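Local coordinates for protein SAM-dependent methyltransferase (PDB 5EPE) that binds S-adenosyl-L-homocysteine, the product left by a methyl-donating S-adenosylmethionine, and probably transfers methyl groups from S-adenosylmethionine, at residues L32-G37 and C52-D57; R194-K199 and E228-N233; R204-A209 and E217-Q222. All blocks are in the same frame, centred on the assembly; numbering follows the deposited sequence. Where two conformers were deposited one is given.

Contact 1: residues L32-G37 and C52-D57; sequences LRLEAG and CTWARD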
loop_
_atom_site.group_PDB
_atom_site.type_symbol
_atom_site.label_atom_id
_atom_site.label_comp_id
_atom_site.label_asym_id
_atom_site.label_seq_id
_atom_site.Cartn_x
_atom_site.Cartn_y
_atom_site.Cartn_z
ATOM N N LEU A 32 35.168 -14.718 -20.861
ATOM C CA LEU A 32 35.211 -14.598 -22.309
ATOM C C LEU A 32 36.026 -15.728 -22.920
ATOM O O LEU A 32 36.047 -15.831 -24.135
ATOM C CB LEU A 32 35.784 -13.235 -22.734
ATOM C CG LEU A 32 34.942 -12.034 -22.316
ATOM C CD1 LEU A 32 35.631 -10.776 -22.765
ATOM C CD2 LEU A 32 33.577 -12.072 -22.936
ATOM N N ARG A 33 36.712 -16.512 -22.069
ATOM C CA ARG A 33 37.501 -17.680 -22.508
ATOM C C ARG A 33 38.521 -17.230 -23.527
ATOM O O ARG A 33 38.611 -17.756 -24.601
ATOM C CB ARG A 33 36.581 -18.794 -23.093
ATOM C CG ARG A 33 35.506 -19.161 -22.079
ATOM C CD ARG A 33 34.546 -20.205 -22.609
ATOM N NE ARG A 33 33.376 -20.185 -21.736
ATOM C CZ ARG A 33 32.224 -20.810 -21.975
ATOM N NH1 ARG A 33 31.233 -20.626 -21.085
ATOM N NH2 ARG A 33 32.093 -21.639 -23.044
ATOM N N LEU A 34 39.216 -16.165 -23.181
ATOM C CA LEU A 34 40.176 -15.589 -24.076
ATOM C C LEU A 34 41.339 -16.553 -24.244
ATOM O O LEU A 34 41.892 -16.993 -23.231
ATOM C CB LEU A 34 40.729 -14.309 -23.479
ATOM C CG LEU A 34 39.698 -13.189 -23.256
ATOM C CD1 LEU A 34 40.341 -12.084 -22.415
ATOM C CD2 LEU A 34 39.162 -12.677 -24.587
ATOM N N GLU A 35 41.745 -16.751 -25.492
ATOM C CA GLU A 35 42.877 -17.578 -25.834
ATOM C C GLU A 35 44.086 -16.703 -26.102
ATOM O O GLU A 35 43.969 -15.558 -26.502
ATOM C CB GLU A 35 42.501 -18.447 -27.038
ATOM C CG GLU A 35 41.361 -19.366 -26.625
ATOM C CD GLU A 35 40.712 -20.165 -27.738
ATOM O OE1 GLU A 35 41.437 -20.923 -28.440
ATOM O OE2 GLU A 35 39.445 -20.077 -27.847
ATOM N N ALA A 36 45.262 -17.261 -25.860
ATOM C CA ALA A 36 46.508 -16.560 -26.115
ATOM C C ALA A 36 46.499 -16.202 -27.600
ATOM O O ALA A 36 46.074 -16.983 -28.466
ATOM C CB ALA A 36 47.683 -17.445 -25.746
ATOM N N GLY A 37 46.930 -14.997 -27.910
ATOM C CA GLY A 37 46.962 -14.539 -29.281
ATOM C C GLY A 37 45.690 -13.877 -29.738
ATOM O O GLY A 37 45.691 -13.213 -30.799
ATOM N N CYS A 52 45.926 -4.433 -20.313
ATOM C CA CYS A 52 47.165 -4.840 -19.666
ATOM C C CYS A 52 46.989 -6.148 -18.867
ATOM O O CYS A 52 47.843 -7.037 -18.962
ATOM C CB CYS A 52 47.727 -3.761 -18.760
ATOM S SG CYS A 52 48.299 -2.343 -19.724
ATOM N N THR A 53 45.929 -6.248 -18.082
ATOM C CA THR A 53 45.733 -7.420 -17.225
ATOM C C THR A 53 45.377 -8.672 -18.007
ATOM O O THR A 53 45.855 -9.754 -17.667
ATOM C CB THR A 53 44.704 -7.183 -16.120
ATOM O OG1 THR A 53 43.442 -6.760 -16.677
ATOM C CG2 THR A 53 45.208 -6.138 -15.124
ATOM N N TRP A 54 44.563 -8.524 -19.072
ATOM C CA TRP A 54 44.260 -9.655 -19.967
ATOM C C TRP A 54 45.477 -10.085 -20.788
ATOM O O TRP A 54 45.652 -11.265 -21.061
ATOM C CB TRP A 54 43.064 -9.334 -20.867
ATOM C CG TRP A 54 41.744 -9.178 -20.079
ATOM C CD1 TRP A 54 41.552 -9.278 -18.720
ATOM C CD2 TRP A 54 40.493 -8.814 -20.623
ATOM N NE1 TRP A 54 40.224 -9.011 -18.391
ATOM C CE2 TRP A 54 39.562 -8.718 -19.546
ATOM C CE3 TRP A 54 40.048 -8.552 -21.917
ATOM C CZ2 TRP A 54 38.210 -8.397 -19.754
ATOM C CZ3 TRP A 54 38.707 -8.239 -22.112
ATOM C CH2 TRP A 54 37.814 -8.180 -21.042
ATOM N N ALA A 55 46.333 -9.151 -21.157
ATOM C CA ALA A 55 47.587 -9.530 -21.811
ATOM C C ALA A 55 48.435 -10.453 -20.878
ATOM O O ALA A 55 48.907 -11.518 -21.297
ATOM C CB ALA A 55 48.359 -8.273 -22.203
ATOM N N ARG A 56 48.573 -10.024 -19.625
ATOM C CA ARG A 56 49.324 -10.716 -18.587
ATOM C C ARG A 56 48.689 -12.064 -18.292
ATOM O O ARG A 56 49.377 -13.055 -18.156
ATOM C CB ARG A 56 49.286 -9.893 -17.295
ATOM C CG ARG A 56 50.098 -10.475 -16.132
ATOM C CD ARG A 56 49.847 -9.700 -14.851
ATOM N NE ARG A 56 48.439 -9.858 -14.443
ATOM C CZ ARG A 56 47.778 -9.048 -13.616
ATOM N NH1 ARG A 56 48.387 -8.011 -13.061
ATOM N NH2 ARG A 56 46.485 -9.265 -13.348
ATOM N N ASP A 57 47.383 -12.086 -18.142
ATOM C CA ASP A 57 46.737 -13.289 -17.634
ATOM C C ASP A 57 46.299 -14.279 -18.729
ATOM O O ASP A 57 46.202 -15.478 -18.460
ATOM C CB ASP A 57 45.545 -12.887 -16.751
ATOM C CG ASP A 57 45.980 -12.218 -15.465
ATOM O OD1 ASP A 57 47.157 -12.414 -15.066
ATOM O OD2 ASP A 57 45.186 -11.494 -14.831
#
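Leu32 and Leu34 meet the indole of Trp54, and the contact between the segments is wholly apolar. Leu34 brings CD1 to 3.6 Å from Trp54 CE3, the methyl approaching the indole obliquely, 3.4 Å above its plane. Leu32 reaches the far end of the six-membered ring, its CD1 lying 3.8 Å from Trp54 CH2. In Trp54, CG stands anti to the carbonyl carbon (chi1 -66°), which sends the indole away from its own helix to the two methyls. Ile60 and Leu137 add to the apolar surroundings of the ring.

Polar bonds accompany this packing without bridging the segments. Trp54 NE1 donates to the carbonyl O of Leu25, which satisfies the one polar atom of the buried indole and is likely to limit its rotation. On the helix surface Arg56 grips Asp57 side-on, Arg56 NE meeting Asp57 OD1 from above the carboxylate plane at 2.9 Å and Arg56 NH2 meeting Asp57 OD2 on the syn side at 3.0 Å.

Arg33, with positive phi, closes helix 22-31 in a Schellman motif, before the chain runs through Leu34 toward strand 39-43. The contact thus packs helix 49-58 against the connection into the first strand of a Rossmann-like methyltransferase fold.

Contact 2: residues R194-K199 and E228-N233; sequences RYEAAK and ERYATN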
loop_
_atom_site.group_PDB
_atom_site.type_symbol
_atom_site.label_atom_id
_atom_site.label_comp_id
_atom_site.label_asym_id
_atom_site.label_seq_id
_atom_site.Cartn_x
_atom_site.Cartn_y
_atom_site.Cartn_z
ATOM N N ARG A 194 34.058 1.211 -4.863
ATOM C CA ARG A 194 35.454 1.371 -5.321
ATOM C C ARG A 194 35.647 2.493 -6.308
ATOM O O ARG A 194 36.603 3.286 -6.161
ATOM C CB ARG A 194 36.087 0.101 -5.937
ATOM C CG ARG A 194 36.219 -1.108 -5.019
ATOM C CD ARG A 194 37.275 -0.947 -3.941
ATOM N NE ARG A 194 36.668 -0.159 -2.860
ATOM C CZ ARG A 194 37.082 1.035 -2.413
ATOM N NH1 ARG A 194 36.347 1.643 -1.470
ATOM N NH2 ARG A 194 38.156 1.660 -2.924
ATOM N N TYR A 195 34.774 2.562 -7.302
ATOM C CA TYR A 195 34.812 3.606 -8.284
ATOM C C TYR A 195 34.545 5.031 -7.688
ATOM O O TYR A 195 35.315 5.974 -7.957
ATOM C CB TYR A 195 33.834 3.290 -9.427
ATOM C CG TYR A 195 33.696 4.391 -10.407
ATOM C CD1 TYR A 195 34.809 4.821 -11.130
ATOM C CD2 TYR A 195 32.493 5.046 -10.569
ATOM C CE1 TYR A 195 34.723 5.841 -12.010
ATOM C CE2 TYR A 195 32.389 6.086 -11.431
ATOM C CZ TYR A 195 33.515 6.473 -12.140
ATOM O OH TYR A 195 33.439 7.525 -12.977
ATOM N N GLU A 196 33.486 5.180 -6.886
ATOM C CA GLU A 196 33.073 6.464 -6.374
ATOM C C GLU A 196 33.904 6.925 -5.198
ATOM O O GLU A 196 34.396 8.062 -5.190
ATOM C CB GLU A 196 31.582 6.468 -6.021
ATOM C CG GLU A 196 30.704 6.304 -7.266
ATOM C CD GLU A 196 30.706 7.498 -8.234
ATOM O OE1 GLU A 196 31.371 8.543 -7.991
ATOM O OE2 GLU A 196 30.009 7.366 -9.270
ATOM N N ALA A 197 34.086 6.060 -4.207
ATOM C CA ALA A 197 34.787 6.464 -2.993
ATOM C C ALA A 197 36.221 6.828 -3.175
ATOM O O ALA A 197 36.761 7.722 -2.469
ATOM C CB ALA A 197 34.620 5.446 -1.889
ATOM N N ALA A 198 36.868 6.173 -4.120
ATOM C CA ALA A 198 38.262 6.501 -4.413
ATOM C C ALA A 198 38.405 7.908 -4.910
ATOM O O ALA A 198 39.471 8.500 -4.749
ATOM C CB ALA A 198 38.849 5.520 -5.457
ATOM N N LYS A 199 37.368 8.449 -5.562
ATOM C CA LYS A 199 37.426 9.838 -6.017
ATOM C C LYS A 199 37.528 10.800 -4.853
ATOM O O LYS A 199 38.157 11.837 -4.971
ATOM C CB LYS A 199 36.191 10.205 -6.820
ATOM C CG LYS A 199 35.974 9.389 -8.085
ATOM C CD LYS A 199 34.642 9.792 -8.717
ATOM C CE LYS A 199 34.319 8.935 -9.922
ATOM N NZ LYS A 199 32.992 9.406 -10.416
ATOM N N GLU A 228 26.958 11.514 0.314
ATOM C CA GLU A 228 25.493 11.407 0.567
ATOM C C GLU A 228 24.718 11.288 -0.676
ATOM O O GLU A 228 23.785 10.479 -0.690
ATOM C CB GLU A 228 24.949 12.608 1.357
ATOM C CG GLU A 228 25.351 12.546 2.773
ATOM C CD GLU A 228 25.326 13.937 3.384
ATOM O OE1 GLU A 228 26.425 14.398 3.709
ATOM O OE2 GLU A 228 24.231 14.552 3.585
ATOM N N ARG A 229 25.086 12.049 -1.706
ATOM C CA ARG A 229 24.443 11.943 -3.006
ATOM C C ARG A 229 24.566 10.506 -3.550
ATOM O O ARG A 229 23.581 9.919 -4.027
ATOM C CB ARG A 229 25.067 12.893 -4.064
ATOM C CG ARG A 229 24.311 12.904 -5.426
ATOM C CD ARG A 229 25.079 13.065 -6.779
ATOM N NE ARG A 229 26.230 12.175 -6.919
ATOM C CZ ARG A 229 26.200 10.867 -7.241
ATOM N NH1 ARG A 229 27.350 10.166 -7.266
ATOM N NH2 ARG A 229 25.043 10.242 -7.538
ATOM N N TYR A 230 25.804 10.006 -3.571
ATOM C CA TYR A 230 26.100 8.649 -4.033
ATOM C C TYR A 230 25.264 7.599 -3.255
ATOM O O TYR A 230 24.635 6.737 -3.850
ATOM C CB TYR A 230 27.628 8.364 -3.914
ATOM C CG TYR A 230 27.935 6.929 -4.018
ATOM C CD1 TYR A 230 27.792 6.275 -5.233
ATOM C CD2 TYR A 230 28.321 6.192 -2.900
ATOM C CE1 TYR A 230 27.998 4.923 -5.333
ATOM C CE2 TYR A 230 28.574 4.842 -2.993
ATOM C CZ TYR A 230 28.438 4.199 -4.224
ATOM O OH TYR A 230 28.633 2.836 -4.363
ATOM N N ALA A 231 25.268 7.668 -1.925
ATOM C CA ALA A 231 24.573 6.679 -1.106
ATOM C C ALA A 231 23.033 6.733 -1.299
ATOM O O ALA A 231 22.383 5.717 -1.303
ATOM C CB ALA A 231 24.925 6.876 0.351
ATOM N N THR A 232 22.487 7.927 -1.417
ATOM C CA THR A 232 21.054 8.124 -1.590
ATOM C C THR A 232 20.564 7.680 -2.977
ATOM O O THR A 232 19.489 7.086 -3.104
ATOM C CB THR A 232 20.693 9.623 -1.345
ATOM O OG1 THR A 232 21.091 9.976 -0.016
ATOM C CG2 THR A 232 19.189 9.953 -1.550
ATOM N N ASN A 233 21.354 7.983 -4.004
ATOM C CA ASN A 233 20.928 7.829 -5.405
ATOM C C ASN A 233 21.639 6.626 -6.065
ATOM O O ASN A 233 21.079 5.552 -6.163
ATOM C CB ASN A 233 21.152 9.161 -6.134
ATOM C CG ASN A 233 20.347 10.289 -5.486
ATOM O OD1 ASN A 233 19.144 10.250 -5.508
ATOM N ND2 ASN A 233 20.989 11.185 -4.820
HETATM O O HOH W 1 27.513 8.089 -8.926
#
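Glu196 lays its aliphatic part over one face of the Tyr230 ring, and this is the tight half of the contact. Glu196 CB stands 4.0 Å from the centroid of the Tyr230 ring and 16° off its normal, a CH-pi contact, while Glu196 CG comes to 3.6 Å from Tyr230 CD1. The glutamate chain bends at chi2 (-69°), which keeps CG against the ring yet turns the carboxylate off toward Arg229; the carboxylate and ring planes end up 38° apart. Tyr230 is held at its far end as well, where its OH is hydrogen-bonded to Asp193 OD1, and Trp192 and Trp200 of the same helix as Glu196 touch it.

The other half is looser and mediated by water. Glu196 OE2 and Arg229 NH1 are 4.4 Å apart, too far for a salt bridge, and one water spans the gap: it donates to Glu196 OE2 at 2.6 Å and accepts from Arg229 NH1 at 2.7 Å. Each charge has a direct partner too. Lys199 NZ forms a salt bridge with Glu196 OE1 at 3.0 Å, approaching from above the carboxylate plane, while Arg229 NH1 pairs with Glu226 OE1 and its NH2 bonds to Thr234 OG1. These cations would probably favour the charged form of Glu196.

The contact joins the N-terminal half of helix 189-209 to the C-terminal half of helix 216-237, with helix 150-155 touching the latter at Asn233. The loop carrying His14 and Pro19 packs beside Tyr195 and Lys199, and strand 238-247 directly follows the second helix.

Contact 3: residues R204-A209 and E217-Q222; sequences RRWLDA and EEVRAQ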
loop_
_atom_site.group_PDB
_atom_site.type_symbol
_atom_site.label_atom_id
_atom_site.label_comp_id
_atom_site.label_asym_id
_atom_site.label_seq_id
_atom_site.Cartn_x
_atom_site.Cartn_y
_atom_site.Cartn_z
ATOM N N ARG A 204 40.355 15.142 -2.091
ATOM C CA ARG A 204 40.806 15.806 -0.876
ATOM C C ARG A 204 42.294 16.088 -0.883
ATOM O O ARG A 204 42.725 17.208 -0.499
ATOM C CB ARG A 204 40.479 14.980 0.386
ATOM C CG ARG A 204 40.959 15.602 1.709
ATOM C CD ARG A 204 40.384 17.019 1.918
ATOM N NE ARG A 204 41.070 17.656 3.011
ATOM C CZ ARG A 204 40.702 17.642 4.290
ATOM N NH1 ARG A 204 39.568 17.107 4.729
ATOM N NH2 ARG A 204 41.484 18.241 5.148
ATOM N N ARG A 205 43.083 15.091 -1.280
ATOM C CA ARG A 205 44.528 15.275 -1.407
ATOM C C ARG A 205 44.877 16.326 -2.455
ATOM O O ARG A 205 45.803 17.099 -2.283
ATOM C CB ARG A 205 45.191 13.949 -1.742
ATOM C CG ARG A 205 45.238 13.035 -0.523
ATOM C CD ARG A 205 45.801 11.675 -0.846
ATOM N NE ARG A 205 45.935 10.936 0.392
ATOM C CZ ARG A 205 46.473 9.732 0.496
ATOM N NH1 ARG A 205 46.930 9.138 -0.574
ATOM N NH2 ARG A 205 46.543 9.131 1.689
ATOM N N TRP A 206 44.134 16.363 -3.547
ATOM C CA TRP A 206 44.321 17.446 -4.543
ATOM C C TRP A 206 44.026 18.834 -3.956
ATOM O O TRP A 206 44.799 19.786 -4.118
ATOM C CB TRP A 206 43.456 17.192 -5.783
ATOM C CG TRP A 206 43.689 18.190 -6.846
ATOM C CD1 TRP A 206 44.633 18.144 -7.825
ATOM C CD2 TRP A 206 42.971 19.408 -7.012
ATOM N NE1 TRP A 206 44.524 19.274 -8.627
ATOM C CE2 TRP A 206 43.516 20.069 -8.131
ATOM C CE3 TRP A 206 41.908 20.010 -6.319
ATOM C CZ2 TRP A 206 43.013 21.288 -8.589
ATOM C CZ3 TRP A 206 41.404 21.250 -6.785
ATOM C CH2 TRP A 206 41.959 21.861 -7.901
ATOM N N LEU A 207 42.935 18.925 -3.238
ATOM C CA LEU A 207 42.482 20.172 -2.625
ATOM C C LEU A 207 43.463 20.730 -1.594
ATOM O O LEU A 207 43.802 21.940 -1.613
ATOM C CB LEU A 207 41.140 19.889 -1.996
ATOM C CG LEU A 207 40.141 20.984 -1.807
ATOM C CD1 LEU A 207 39.885 21.855 -3.042
ATOM C CD2 LEU A 207 38.851 20.254 -1.425
ATOM N N ASP A 208 43.988 19.836 -0.763
ATOM C CA ASP A 208 45.018 20.162 0.210
ATOM C C ASP A 208 46.220 20.732 -0.497
ATOM O O ASP A 208 46.821 21.649 0.012
ATOM C CB ASP A 208 45.475 18.916 0.973
ATOM C CG ASP A 208 44.431 18.393 1.993
ATOM O OD1 ASP A 208 43.394 19.095 2.230
ATOM O OD2 ASP A 208 44.654 17.267 2.564
ATOM N N ALA A 209 46.579 20.185 -1.655
ATOM C CA ALA A 209 47.731 20.683 -2.410
ATOM C C ALA A 209 47.473 21.919 -3.276
ATOM O O ALA A 209 48.434 22.610 -3.652
ATOM C CB ALA A 209 48.296 19.589 -3.291
ATOM N N GLU A 217 37.208 25.670 -5.492
ATOM C CA GLU A 217 35.865 25.933 -5.007
ATOM C C GLU A 217 34.890 24.828 -5.459
ATOM O O GLU A 217 34.192 24.267 -4.633
ATOM C CB GLU A 217 35.423 27.300 -5.490
ATOM C CG GLU A 217 34.231 27.865 -4.745
ATOM C CD GLU A 217 34.017 29.349 -5.035
ATOM O OE1 GLU A 217 34.918 30.162 -4.697
ATOM O OE2 GLU A 217 32.953 29.703 -5.611
ATOM N N GLU A 218 34.921 24.480 -6.752
ATOM C CA GLU A 218 34.085 23.428 -7.323
ATOM C C GLU A 218 34.353 22.045 -6.692
ATOM O O GLU A 218 33.410 21.302 -6.358
ATOM C CB GLU A 218 34.273 23.366 -8.859
ATOM C CG GLU A 218 33.676 22.142 -9.525
ATOM N N VAL A 219 35.631 21.703 -6.552
ATOM C CA VAL A 219 36.047 20.441 -5.974
ATOM C C VAL A 219 35.640 20.307 -4.502
ATOM O O VAL A 219 35.188 19.234 -4.048
ATOM C CB VAL A 219 37.570 20.188 -6.157
ATOM C CG1 VAL A 219 38.058 18.967 -5.355
ATOM C CG2 VAL A 219 37.877 19.974 -7.627
ATOM N N ARG A 220 35.842 21.377 -3.752
ATOM C CA ARG A 220 35.406 21.440 -2.369
ATOM C C ARG A 220 33.900 21.174 -2.273
ATOM O O ARG A 220 33.461 20.392 -1.411
ATOM C CB ARG A 220 35.760 22.806 -1.789
ATOM C CG ARG A 220 35.382 23.072 -0.346
ATOM C CD ARG A 220 36.135 22.134 0.596
ATOM N NE ARG A 220 35.333 20.959 0.906
ATOM C CZ ARG A 220 35.674 19.942 1.725
ATOM N NH1 ARG A 220 36.873 19.839 2.358
ATOM N NH2 ARG A 220 34.759 19.025 1.903
ATOM N N ALA A 221 33.103 21.811 -3.135
ATOM C CA ALA A 221 31.633 21.551 -3.155
ATOM C C ALA A 221 31.273 20.086 -3.488
ATOM O O ALA A 221 30.419 19.495 -2.832
ATOM C CB ALA A 221 30.944 22.495 -4.135
ATOM N N GLN A 222 31.946 19.506 -4.488
ATOM C CA GLN A 222 31.744 18.099 -4.828
ATOM C C GLN A 222 32.095 17.127 -3.670
ATOM O O GLN A 222 31.341 16.194 -3.338
ATOM C CB GLN A 222 32.520 17.725 -6.086
ATOM C CG GLN A 222 31.915 18.362 -7.312
ATOM C CD GLN A 222 32.456 17.830 -8.622
ATOM O OE1 GLN A 222 32.732 16.637 -8.759
ATOM N NE2 GLN A 222 32.562 18.716 -9.613
#
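Leu207 sends its two methyls to different neighbours on the facing helix. The Leu207 and Arg220 side chains cross at about a right angle, with Leu207 CD2 3.8 Å from Arg220 CA and 3.9 Å from Arg220 CD, whereas Leu207 CD1 lies 4.1 Å from Val219 CG1 as the leucine and valine slide past each other in opposite directions. Trp206 meets the valine obliquely, CZ3 3.8 Å from Val219 CG2; its CG is anti to the backbone N (chi1 -176°), which swings the indole toward Val219. Replacing Leu207 with an alanine is likely to open a gap between the helices and strip the aliphatic chain of Arg220 of the methyl packed against it.

Arg204 NH1 and Arg220 NH1 lie 4.5 Å apart, with both arginines in salt bridges to Asp180 of a neighbouring subunit, whose carboxylate probably offsets their like charges. Arg204 NE also donates almost straight (175°) to Asp208 OD1, on the syn side and in the guanidinium plane.

The two segments run roughly antiparallel, 144° between their directions, with axes 10.1 Å apart. This is a helical hairpin, helices 189-209 and 216-237 joined by a short loop, whose arginine side faces another subunit.

Overall arrangement
From the N terminus, contact 1 comes first: it closes a short loop through strand 39-43, tying the chain after helix 22-31 to helix 49-58 beside the first strands of the sheet. The chain then completes the parallel strands, adds antiparallel strand 179-186 and enters helix 189-209, where contacts 2 and 3 lie across the chain's centre from contact 1, about 31 and 38 Å away between centres. Both join helix 189-209 to helix 216-237. Contact 3 closes near the connecting loop and falls within the longer loop that contact 2 completes, their centres about 16 Å apart; together they hold the two helices side by side at two levels. Beyond them, strand 238-247 returns to the sheet.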